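Local coordinates for protein cytochrome c (Hydrogenophilus thermoluteolus, PDB 2D0S) that probably carries electrons through a single covalently attached heme c, as a small class I c-type cytochrome, at residues Ala35-Leu40 / Lys70-Val75. Residues are numbered along the deposited sequence; the frame is centred on the assembly and turned at random.
Sequences ADVPKL and KIVRWV
Val37 lies against one face of the Arg73 guanidinium, the two side chains crossing at about a right angle. Val37 CG1 sits 3.7 Å above the guanidinium plane, displaced toward the rim. Val37 CG2 comes 3.7 Å from Arg73 NH1 and also meets the aliphatic Arg73 CG. Deeper in, Val37 CG2 faces Val72 CG1 at 4.3 Å. Val72 CG1, set anti to the backbone nitrogen (chi1 162°), also reaches Leu40 CB at 4.0 Å and lies against Leu40 CD1. In this all-helical cytochrome c fold the contact joins the start of helix 37-46 to the C-terminal helix 65-75, beside the heme pocket; Leu40 and Ile71 both touch the heme. With an alanine in place of Val37, this face of the guanidinium would probably lose both methyls and a gap would be left beside Val72 CG1. The arginine reaches across with its chain extended from CG to NE, and a salt bridge from NE to Glu69, one turn earlier in its own helix, probably helps hold the group against the valine. Farther out, Leu76 packs on both Val37 and Leu40, and Tyr32, a heme-binding residue, touches Leu40.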
# COMPACT_ATOMS: atom_id res chain seq x y z
N ALA A 35 -3.58 -13.75 0.48
CA ALA A 35 -4.92 -14.06 -0.00
C ALA A 35 -5.56 -12.81 -0.48
O ALA A 35 -6.50 -12.87 -1.27
CB ALA A 35 -5.77 -14.70 1.07
N ASP A 36 -5.14 -11.68 0.16
CA ASP A 36 -5.79 -10.37 -0.09
C ASP A 36 -5.21 -9.48 -1.17
O ASP A 36 -5.54 -8.33 -1.24
CB ASP A 36 -5.79 -9.60 1.25
CG ASP A 36 -6.55 -10.33 2.34
OD1 ASP A 36 -5.92 -10.65 3.37
OD2 ASP A 36 -7.77 -10.56 2.15
N VAL A 37 -4.24 -9.99 -1.92
CA VAL A 37 -3.55 -9.15 -2.90
C VAL A 37 -4.49 -8.44 -3.87
O VAL A 37 -4.30 -7.26 -4.14
CB VAL A 37 -2.46 -9.92 -3.67
CG1 VAL A 37 -1.99 -9.09 -4.95
CG2 VAL A 37 -1.26 -10.21 -2.76
N PRO A 38 -5.47 -9.18 -4.47
CA PRO A 38 -6.32 -8.50 -5.50
C PRO A 38 -7.06 -7.34 -4.93
O PRO A 38 -7.26 -6.35 -5.62
CB PRO A 38 -7.35 -9.60 -5.92
CG PRO A 38 -6.70 -10.92 -5.54
CD PRO A 38 -5.78 -10.63 -4.34
N LYS A 39 -7.54 -7.51 -3.68
CA LYS A 39 -8.32 -6.47 -2.95
C LYS A 39 -7.48 -5.21 -2.66
O LYS A 39 -7.91 -4.08 -2.94
CB LYS A 39 -8.85 -7.07 -1.62
CG LYS A 39 -9.47 -6.07 -0.66
CD LYS A 39 -9.02 -6.32 0.82
CE LYS A 39 -9.67 -7.57 1.44
NZ LYS A 39 -11.15 -7.39 1.56
N LEU A 40 -6.26 -5.41 -2.20
CA LEU A 40 -5.37 -4.29 -1.90
C LEU A 40 -4.98 -3.51 -3.14
O LEU A 40 -4.83 -2.28 -3.10
CB LEU A 40 -4.10 -4.78 -1.16
CG LEU A 40 -4.43 -5.34 0.19
CD1 LEU A 40 -3.19 -5.93 0.85
CD2 LEU A 40 -5.00 -4.24 1.03
N LYS A 70 3.25 -5.75 -7.65
CA LYS A 70 4.62 -5.90 -7.16
C LYS A 70 4.84 -5.25 -5.76
O LYS A 70 5.43 -5.86 -4.87
CB LYS A 70 5.58 -5.29 -8.19
CG LYS A 70 6.94 -5.91 -8.26
CD LYS A 70 7.52 -5.77 -9.74
CE LYS A 70 9.01 -6.20 -9.85
NZ LYS A 70 9.77 -6.18 -8.52
N ILE A 71 4.43 -4.00 -5.58
CA ILE A 71 4.70 -3.30 -4.32
C ILE A 71 3.89 -4.01 -3.23
O ILE A 71 4.43 -4.41 -2.21
CB ILE A 71 4.35 -1.82 -4.39
CG1 ILE A 71 5.26 -1.09 -5.42
CG2 ILE A 71 4.41 -1.16 -2.94
CD1 ILE A 71 4.65 0.32 -5.93
N VAL A 72 2.65 -4.35 -3.56
CA VAL A 72 1.78 -4.94 -2.59
C VAL A 72 2.26 -6.32 -2.11
O VAL A 72 2.30 -6.61 -0.90
CB VAL A 72 0.32 -4.98 -3.05
CG1 VAL A 72 -0.47 -5.97 -2.22
CG2 VAL A 72 -0.34 -3.53 -2.93
N ARG A 73 2.75 -7.15 -3.03
CA ARG A 73 3.25 -8.46 -2.60
C ARG A 73 4.48 -8.31 -1.73
O ARG A 73 4.67 -9.06 -0.79
CB ARG A 73 3.50 -9.39 -3.80
CG ARG A 73 2.23 -9.78 -4.51
CD ARG A 73 2.46 -10.90 -5.61
NE ARG A 73 1.23 -11.19 -6.34
CZ ARG A 73 0.30 -12.06 -5.93
NH1 ARG A 73 0.49 -12.76 -4.84
NH2 ARG A 73 -0.81 -12.26 -6.65
N TRP A 74 5.27 -7.27 -1.99
CA TRP A 74 6.44 -7.00 -1.17
C TRP A 74 6.06 -6.50 0.25
O TRP A 74 6.56 -7.01 1.23
CB TRP A 74 7.39 -6.02 -1.87
CG TRP A 74 8.38 -5.44 -0.95
CD1 TRP A 74 9.45 -6.08 -0.39
CD2 TRP A 74 8.34 -4.13 -0.34
NE1 TRP A 74 10.11 -5.24 0.46
CE2 TRP A 74 9.44 -4.03 0.52
CE3 TRP A 74 7.46 -3.05 -0.44
CZ2 TRP A 74 9.67 -2.91 1.29
CZ3 TRP A 74 7.70 -1.94 0.28
CH2 TRP A 74 8.82 -1.85 1.13
N VAL A 75 5.19 -5.49 0.34
CA VAL A 75 4.62 -5.07 1.62
C VAL A 75 4.24 -6.26 2.48
O VAL A 75 4.54 -6.30 3.70
CB VAL A 75 3.40 -4.17 1.42
CG1 VAL A 75 2.61 -4.00 2.75
CG2 VAL A 75 3.84 -2.82 0.90